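Local atomic coordinates of ciona betagamma-crystallin (Ciona intestinalis, PDB entry 2BV2), a protein that binds two calcium ions in a single betagamma-crystallin domain and probably serves as a structural component of the neuroectodermal visual system of a sea squirt. Residues I33-I38 with G72-L77; S41-V46 with S56-P61. All blocks are in the same frame, centred on the assembly; numbering follows the deposited sequence.

Contact 1. Residues I33-I38 with G72-L77. With CA (calcium ion), chain C; CA (calcium ion), chain D.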
ATOM      1  N   ILE A  33      -6.248   6.680  -1.232  1.00  9.35           N
ATOM      2  CA  ILE A  33      -5.450   7.603  -2.031  1.00 10.59           C
ATOM      3  C   ILE A  33      -4.207   7.023  -2.662  1.00  7.86           C
ATOM      4  O   ILE A  33      -3.586   7.710  -3.451  1.00  8.70           O
ATOM      5  CB  ILE A  33      -4.997   8.847  -1.219  1.00 11.15           C
ATOM      6  CG1 ILE A  33      -4.027   8.473  -0.102  1.00 10.37           C
ATOM      7  CG2 ILE A  33      -6.199   9.594  -0.664  1.00 13.42           C
ATOM      8  CD1 ILE A  33      -3.411   9.700   0.550  1.00 11.03           C
ATOM      9  N   VAL A  34      -3.813   5.799  -2.315  1.00  8.55           N
ATOM     10  CA  VAL A  34      -2.520   5.283  -2.761  1.00  9.40           C
ATOM     11  C   VAL A  34      -2.518   4.949  -4.261  1.00 10.66           C
ATOM     12  O   VAL A  34      -3.430   4.301  -4.775  1.00 11.85           O
ATOM     13  CB  VAL A  34      -2.087   4.055  -1.946  1.00  9.66           C
ATOM     14  CG1 VAL A  34      -0.885   3.329  -2.612  1.00 12.85           C
ATOM     15  CG2 VAL A  34      -1.743   4.452  -0.519  1.00 10.98           C
ATOM     16  N   SER A  35      -1.486   5.440  -4.953  1.00  9.86           N
ATOM     17  CA  SER A  35      -1.340   5.241  -6.375  1.00  9.07           C
ATOM     18  C   SER A  35       0.028   4.654  -6.788  1.00  6.71           C
ATOM     19  O   SER A  35       0.186   4.255  -7.923  1.00  9.12           O
ATOM     20  CB  SER A  35      -1.602   6.570  -7.079  1.00 10.30           C
ATOM     21  OG  SER A  35      -2.931   7.027  -6.867  1.00 11.39           O
ATOM     22  N   SER A  36       1.027   4.647  -5.892  1.00  5.77           N
ATOM     23  CA  SER A  36       2.241   3.867  -6.100  1.00  7.70           C
ATOM     24  C   SER A  36       2.832   3.427  -4.759  1.00  9.42           C
ATOM     25  O   SER A  36       2.455   3.952  -3.695  1.00 10.51           O
ATOM     26  CB  SER A  36       3.274   4.664  -6.893  1.00 11.42           C
ATOM     27  OG  SER A  36       3.685   5.834  -6.209  1.00 10.86           O
ATOM     28  N   ILE A  37       3.746   2.460  -4.824  1.00 11.62           N
ATOM     29  CA  ILE A  37       4.275   1.795  -3.630  1.00 12.20           C
ATOM     30  C   ILE A  37       5.722   1.392  -3.842  1.00  8.82           C
ATOM     31  O   ILE A  37       6.081   0.945  -4.918  1.00 11.21           O
ATOM     32  CB  ILE A  37       3.458   0.513  -3.264  1.00 10.82           C
ATOM     33  CG1 ILE A  37       2.011   0.854  -2.873  1.00 11.19           C
ATOM     34  CG2 ILE A  37       4.140  -0.266  -2.127  1.00 12.75           C
ATOM     35  CD1 ILE A  37       1.169  -0.391  -2.590  1.00 11.51           C
ATOM     36  N   ILE A  38       6.545   1.557  -2.804  1.00  9.76           N
ATOM     37  CA  ILE A  38       7.875   0.991  -2.773  1.00 13.25           C
ATOM     38  C   ILE A  38       7.952   0.053  -1.578  1.00 13.24           C
ATOM     39  O   ILE A  38       7.700   0.463  -0.438  1.00 13.67           O
ATOM     40  CB  ILE A  38       8.966   2.062  -2.641  1.00 13.42           C
ATOM     41  CG1 ILE A  38       8.978   2.923  -3.913  1.00 12.29           C
ATOM     42  CG2 ILE A  38      10.340   1.390  -2.370  1.00 12.93           C
ATOM     43  CD1 ILE A  38       9.997   4.040  -3.917  1.00 12.49           C
ATOM     44  N   GLY A  72      -3.872  -4.010  -9.036  1.00 14.60           N
ATOM     45  CA  GLY A  72      -4.937  -3.385  -8.262  1.00 13.14           C
ATOM     46  C   GLY A  72      -5.544  -2.161  -8.911  1.00 16.19           C
ATOM     47  O   GLY A  72      -5.301  -1.884 -10.082  1.00 18.28           O
ATOM     48  N   ASN A  73      -6.335  -1.449  -8.108  1.00 17.49           N
ATOM     49  CA  ASN A  73      -7.109  -0.286  -8.507  1.00 17.82           C
ATOM     50  C   ASN A  73      -6.546   0.969  -7.839  1.00 17.60           C
ATOM     51  O   ASN A  73      -6.028   0.910  -6.723  1.00 19.58           O
ATOM     52  CB  ASN A  73      -8.573  -0.454  -8.051  1.00 17.56           C
ATOM     53  CG  ASN A  73      -9.323  -1.551  -8.808  1.00 21.13           C
ATOM     54  OD1 ASN A  73      -9.182  -1.692 -10.016  1.00 23.63           O
ATOM     55  ND2 ASN A  73     -10.156  -2.313  -8.088  1.00 21.18           N
ATOM     56  N   ASP A  74      -6.654   2.101  -8.522  1.00 15.79           N
ATOM     57  CA  ASP A  74      -6.153   3.367  -7.999  1.00 12.10           C
ATOM     58  C   ASP A  74      -7.028   3.832  -6.858  1.00  9.14           C
ATOM     59  O   ASP A  74      -8.235   3.642  -6.908  1.00 13.24           O
ATOM     60  CB  ASP A  74      -6.150   4.442  -9.090  1.00 15.31           C
ATOM     61  CG  ASP A  74      -5.445   5.693  -8.648  1.00 16.72           C
ATOM     62  OD1 ASP A  74      -4.338   5.562  -8.108  1.00 16.61           O
ATOM     63  OD2 ASP A  74      -6.004   6.798  -8.803  1.00 22.46           O
ATOM     64  N   ASP A  75      -6.411   4.417  -5.825  1.00 10.36           N
ATOM     65  CA  ASP A  75      -7.169   5.100  -4.778  1.00 10.53           C
ATOM     66  C   ASP A  75      -8.145   4.146  -4.072  1.00 13.26           C
ATOM     67  O   ASP A  75      -9.307   4.498  -3.843  1.00 12.44           O
ATOM     68  CB  ASP A  75      -7.931   6.315  -5.345  1.00 13.01           C
ATOM     69  CG  ASP A  75      -7.087   7.570  -5.399  1.00 15.28           C
ATOM     70  OD1 ASP A  75      -5.847   7.456  -5.316  1.00 10.37           O
ATOM     71  OD2 ASP A  75      -7.679   8.688  -5.503  1.00 13.96           O
ATOM     72  N   GLU A  76      -7.645   2.960  -3.724  1.00 10.55           N
ATOM     73  CA  GLU A  76      -8.451   1.917  -3.083  1.00 12.76           C
ATOM     74  C   GLU A  76      -7.819   1.182  -1.911  1.00 11.60           C
ATOM     75  O   GLU A  76      -8.513   0.477  -1.189  1.00 10.87           O
ATOM     76  CB  GLU A  76      -8.907   0.882  -4.117  1.00 14.69           C
ATOM     77  CG  GLU A  76     -10.156   0.112  -3.726  1.00 24.19           C
ATOM     78  CD  GLU A  76     -11.292   1.016  -3.335  1.00 28.75           C
ATOM     79  OE1 GLU A  76     -11.815   0.875  -2.188  1.00 25.02           O
ATOM     80  OE2 GLU A  76     -11.626   1.893  -4.170  1.00 32.22           O
ATOM     81  N   LEU A  77      -6.531   1.333  -1.672  1.00 10.72           N
ATOM     82  CA  LEU A  77      -5.943   0.612  -0.543  1.00 12.70           C
ATOM     83  C   LEU A  77      -6.513   1.151   0.756  1.00 10.10           C
ATOM     84  O   LEU A  77      -6.629   2.363   0.928  1.00 14.67           O
ATOM     85  CB  LEU A  77      -4.420   0.697  -0.551  1.00 15.06           C
ATOM     86  CG  LEU A  77      -3.797  -0.084  -1.718  1.00 18.18           C
ATOM     87  CD1 LEU A  77      -2.299  -0.026  -1.646  1.00 19.87           C
ATOM     88  CD2 LEU A  77      -4.263  -1.540  -1.738  1.00 18.67           C
TER
HETATM   89 CA    CA C 101      -3.825   8.834  -5.596  1.00  9.62          CA
HETATM   90 CA    CA D 102     -10.534   0.916   0.010  1.00 20.30          CA
HETATM   91  O   HOH W   1      -4.928   4.404  -0.111  1.00 12.69           O
HETATM   92  O   HOH W   2      -4.881   2.071  -4.248  1.00 13.45           O
HETATM   93  O   HOH W   3      -5.131   9.167  -7.499  1.00 12.80           O
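Ser35 and Asp75 reach the same calcium ion from the two segments, and Ile33 joins them through its backbone. The ion lies 2.4 Å from Ser35 OG, 2.5 Å from Asp75 OD1 and 2.4 Å from Ile33 O. Glu7 O, outside these segments, and a water complete the ligands found. Asp75 binds through one oxygen: chi1 of -85° swings the carboxylate beside the backbone N, and the small chi2 of 17° turns OD1 to the ion while OD2 lies 3.9 Å from it. Ser35 OG is anti to its carbonyl carbon (chi1 -63°), within reach of both the ion and Asp74 OD1. The 2.4 Å from Ser35 OG to Asp74 OD1 is unusually short for a hydrogen bond, and its detail is doubtful. Asp74 OD2 accepts a bond from the calcium-bound water, which places Asp74 in the second shell. Asp75 N donates to Val34 O at 3.2 Å. Away from the ion the contact turns apolar: Leu77 CD1 meets Ile37 CD1 tip to tip at 3.6 Å, and the Leu77 side chain crosses that of Val34, CD1 to CG1 3.8 Å. Glu76 gives O and OE1 to the second calcium. Carbonyl, hydroxyl and carboxylate oxygens around each ion make the paired site of a calcium-binding betagamma-crystallin, and the carboxylates of Asp74 and Asp75 would be expected to offset the charge of the first ion.

Contact 2. Residues S41-V46 with S56-P61. With SO4 (sulfate ion), chain F.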
ATOM      1  N   SER A  41      11.733  -3.603   2.195  1.00 14.67           N
ATOM      2  CA  SER A  41      12.028  -4.927   2.725  1.00 10.90           C
ATOM      3  C   SER A  41      10.748  -5.598   3.158  1.00 14.70           C
ATOM      4  O   SER A  41       9.762  -4.931   3.423  1.00 15.60           O
ATOM      5  CB  SER A  41      12.973  -4.813   3.927  1.00 13.44           C
ATOM      6  OG  SER A  41      12.409  -3.982   4.929  1.00 19.16           O
ATOM      7  N   GLY A  42      10.786  -6.925   3.234  1.00 15.92           N
ATOM      8  CA  GLY A  42       9.667  -7.720   3.678  1.00 12.73           C
ATOM      9  C   GLY A  42       8.714  -8.022   2.552  1.00 14.77           C
ATOM     10  O   GLY A  42       8.794  -7.415   1.479  1.00 14.76           O
ATOM     11  N   THR A  43       7.845  -9.003   2.783  1.00 15.03           N
ATOM     12  CA  THR A  43       6.720  -9.266   1.892  1.00 15.15           C
ATOM     13  C   THR A  43       5.485  -8.682   2.573  1.00 10.95           C
ATOM     14  O   THR A  43       5.327  -8.811   3.787  1.00 15.65           O
ATOM     15  CB  THR A  43       6.521 -10.764   1.610  1.00 17.06           C
ATOM     16  OG1 THR A  43       7.705 -11.307   1.004  1.00 22.94           O
ATOM     17  CG2 THR A  43       5.350 -10.968   0.658  1.00 16.20           C
ATOM     18  N   TRP A  44       4.650  -8.003   1.789  1.00 12.47           N
ATOM     19  CA  TRP A  44       3.472  -7.274   2.291  1.00  8.85           C
ATOM     20  C   TRP A  44       2.240  -7.664   1.508  1.00 12.81           C
ATOM     21  O   TRP A  44       2.326  -7.904   0.317  1.00 15.61           O
ATOM     22  CB  TRP A  44       3.697  -5.770   2.149  1.00 12.38           C
ATOM     23  CG  TRP A  44       4.761  -5.264   3.089  1.00 10.32           C
ATOM     24  CD1 TRP A  44       6.092  -5.309   2.903  1.00 12.22           C
ATOM     25  CD2 TRP A  44       4.545  -4.621   4.344  1.00 10.92           C
ATOM     26  NE1 TRP A  44       6.744  -4.763   3.987  1.00 13.63           N
ATOM     27  CE2 TRP A  44       5.810  -4.320   4.880  1.00 12.25           C
ATOM     28  CE3 TRP A  44       3.400  -4.273   5.071  1.00 13.45           C
ATOM     29  CZ2 TRP A  44       5.968  -3.680   6.103  1.00 11.34           C
ATOM     30  CZ3 TRP A  44       3.556  -3.644   6.284  1.00 12.66           C
ATOM     31  CH2 TRP A  44       4.829  -3.356   6.792  1.00 14.21           C
ATOM     32  N   PHE A  45       1.105  -7.754   2.197  1.00 13.32           N
ATOM     33  CA  PHE A  45      -0.181  -7.845   1.538  1.00 11.97           C
ATOM     34  C   PHE A  45      -0.898  -6.519   1.727  1.00 12.77           C
ATOM     35  O   PHE A  45      -1.002  -6.009   2.839  1.00 14.86           O
ATOM     36  CB  PHE A  45      -1.026  -8.968   2.146  1.00 16.26           C
ATOM     37  CG  PHE A  45      -0.526 -10.345   1.810  1.00 17.37           C
ATOM     38  CD1 PHE A  45      -0.888 -10.963   0.623  1.00 22.00           C
ATOM     39  CD2 PHE A  45       0.302 -11.025   2.689  1.00 20.67           C
ATOM     40  CE1 PHE A  45      -0.432 -12.238   0.314  1.00 21.85           C
ATOM     41  CE2 PHE A  45       0.761 -12.307   2.386  1.00 22.05           C
ATOM     42  CZ  PHE A  45       0.396 -12.906   1.194  1.00 22.25           C
ATOM     43  N   VAL A  46      -1.422  -5.974   0.643  1.00 11.01           N
ATOM     44  CA  VAL A  46      -2.188  -4.753   0.733  1.00 11.54           C
ATOM     45  C   VAL A  46      -3.616  -5.073   0.308  1.00 12.73           C
ATOM     46  O   VAL A  46      -3.827  -5.882  -0.574  1.00 14.58           O
ATOM     47  CB  VAL A  46      -1.571  -3.606  -0.114  1.00 13.05           C
ATOM     48  CG1 VAL A  46      -0.179  -3.279   0.405  1.00 13.52           C
ATOM     49  CG2 VAL A  46      -1.546  -3.952  -1.583  1.00 16.38           C
ATOM     50  N   SER A  56      -7.032  -8.395  -2.247  1.00 12.71           N
ATOM     51  CA  SER A  56      -5.699  -8.400  -1.627  1.00 13.69           C
ATOM     52  C   SER A  56      -4.633  -8.596  -2.705  1.00 11.73           C
ATOM     53  O   SER A  56      -4.896  -9.179  -3.764  1.00 12.24           O
ATOM     54  CB  SER A  56      -5.570  -9.488  -0.557  1.00 16.21           C
ATOM     55  OG  SER A  56      -5.543 -10.779  -1.132  1.00 24.05           O
ATOM     56  N   TYR A  57      -3.441  -8.089  -2.417  1.00 10.87           N
ATOM     57  CA  TYR A  57      -2.344  -8.050  -3.380  1.00  9.81           C
ATOM     58  C   TYR A  57      -1.034  -8.285  -2.647  1.00 12.06           C
ATOM     59  O   TYR A  57      -0.758  -7.616  -1.640  1.00 13.06           O
ATOM     60  CB  TYR A  57      -2.291  -6.717  -4.120  1.00 12.20           C
ATOM     61  CG  TYR A  57      -3.628  -6.277  -4.658  1.00 10.04           C
ATOM     62  CD1 TYR A  57      -4.114  -6.771  -5.847  1.00 13.64           C
ATOM     63  CD2 TYR A  57      -4.394  -5.342  -3.980  1.00 13.59           C
ATOM     64  CE1 TYR A  57      -5.331  -6.368  -6.333  1.00 15.54           C
ATOM     65  CE2 TYR A  57      -5.598  -4.928  -4.470  1.00 11.68           C
ATOM     66  CZ  TYR A  57      -6.061  -5.449  -5.639  1.00 11.64           C
ATOM     67  OH  TYR A  57      -7.266  -5.060  -6.142  1.00 17.57           O
ATOM     68  N   LYS A  58      -0.236  -9.227  -3.155  1.00 15.28           N
ATOM     69  CA  LYS A  58       1.052  -9.565  -2.570  1.00 14.83           C
ATOM     70  C   LYS A  58       2.179  -8.786  -3.232  1.00 11.97           C
ATOM     71  O   LYS A  58       2.287  -8.728  -4.463  1.00 13.90           O
ATOM     72  CB  LYS A  58       1.318 -11.056  -2.741  1.00 16.72           C
ATOM     73  CG  LYS A  58       2.454 -11.593  -1.894  1.00 19.98           C
ATOM     74  CD  LYS A  58       2.662 -13.067  -2.217  1.00 21.78           C
ATOM     75  CE  LYS A  58       3.815 -13.642  -1.461  1.00 25.09           C
ATOM     76  NZ  LYS A  58       4.137 -14.991  -1.982  1.00 27.69           N
ATOM     77  N   LEU A  59       3.036  -8.216  -2.396  1.00 11.88           N
ATOM     78  CA  LEU A  59       4.085  -7.308  -2.837  1.00 15.25           C
ATOM     79  C   LEU A  59       5.344  -7.746  -2.164  1.00 13.76           C
ATOM     80  O   LEU A  59       5.344  -7.958  -0.947  1.00 15.80           O
ATOM     81  CB  LEU A  59       3.790  -5.885  -2.364  1.00 15.15           C
ATOM     82  CG  LEU A  59       2.933  -4.957  -3.204  1.00 21.41           C
ATOM     83  CD1 LEU A  59       1.742  -5.635  -3.786  1.00 22.21           C
ATOM     84  CD2 LEU A  59       2.551  -3.775  -2.321  1.00 20.42           C
ATOM     85  N   THR A  60       6.395  -7.926  -2.957  1.00 16.66           N
ATOM     86  CA  THR A  60       7.732  -8.237  -2.451  1.00 15.53           C
ATOM     87  C   THR A  60       8.621  -7.036  -2.738  1.00 15.91           C
ATOM     88  O   THR A  60       8.205  -6.119  -3.470  1.00 17.21           O
ATOM     89  CB  THR A  60       8.282  -9.506  -3.123  1.00 15.08           C
ATOM     90  OG1 THR A  60       8.321  -9.320  -4.542  1.00 18.61           O
ATOM     91  CG2 THR A  60       7.384 -10.685  -2.810  1.00 15.38           C
ATOM     92  N   PRO A  61       9.829  -7.011  -2.150  1.00 14.67           N
ATOM     93  CA  PRO A  61      10.725  -5.872  -2.317  1.00 15.59           C
ATOM     94  C   PRO A  61      10.894  -5.398  -3.762  1.00 12.72           C
ATOM     95  O   PRO A  61      11.118  -6.196  -4.661  1.00 14.61           O
ATOM     96  CB  PRO A  61      12.047  -6.389  -1.732  1.00 16.27           C
ATOM     97  CG  PRO A  61      11.609  -7.323  -0.657  1.00 14.02           C
ATOM     98  CD  PRO A  61      10.427  -8.036  -1.279  1.00 12.76           C
TER
HETATM   99  S   SO4 F 104      14.306  -8.669   3.798  0.50 22.99           S
HETATM  100  O1  SO4 F 104      12.866  -8.565   3.588  0.50 24.11           O
HETATM  101  O2  SO4 F 104      14.736 -10.039   3.556  0.50 20.16           O
HETATM  102  O3  SO4 F 104      14.999  -7.767   2.881  0.50 22.63           O
HETATM  103  O4  SO4 F 104      14.626  -8.276   5.167  0.50 22.68           O
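Trp44 to Val46 pair with Tyr57 to Leu59 as an antiparallel beta hairpin, part of the second Greek key of this betagamma-crystallin domain; the strand axes run at 153° and approach to 4.6 Å. The backbone bonds come in two reciprocal pairs. Trp44 and Leu59 exchange N-H and C=O, each bond 2.8 Å from N to O, and Val46 and Tyr57 exchange a second pair. Between them Phe45 and Lys58 form a non-hydrogen-bonded pair, where Phe45 CA approaches Tyr57 O in a CA-H...O contact of 3.2 Å.

Apolar packing divides between the faces. On the face of Val46, Tyr57 and Leu59, Val46 sends its two methyls to different partners: CG1, anti to the carbonyl carbon (chi1 -62°), meets Leu59 CD2 at 3.9 Å, and CG2 meets Tyr57 CB at 3.8 Å. Tyr57 extends from here to hydrogen-bond Asp48 through its hydroxyl. On the other face the extended Lys58 chain passes the Phe45 ring, CG to CE1 3.7 Å, and its CE continues to Thr43 CG2, also 3.7 Å away.

Past the strands, Pro61 CD packs on Gly42 O at 3.3 Å; that carbonyl is buried with no polar partner in the model. Gly42 N instead donates to a sulfate, probably from the crystallisation liquor. The Trp44 indole turns back along its own segment, NE1 donating to Ser41 O, which lies within 1° of the ring plane.

Contact 2 is nested along the chain inside the loop that contact 1 closes: residues 33-38 come first, strand 36-41 leads into strand 44-47, strand 56-59 follows, and 72-77 returns to the calcium sites. The two centres are 13 Å apart, on opposite sides of the chain's centre. Segment 33-38 enters the four-stranded sheet, whereas the hairpin belongs to the three-stranded one, so their side chains meet between the sheets: Ile37 CD1 lies 3.7 Å from Leu59 CD2, and Leu77 CD2 lies 3.6 Å from Val46 CG2. Gly72 CA also packs against Tyr57 CZ. The calcium-binding loops therefore rest directly on the hydrophobic interior of a single domain.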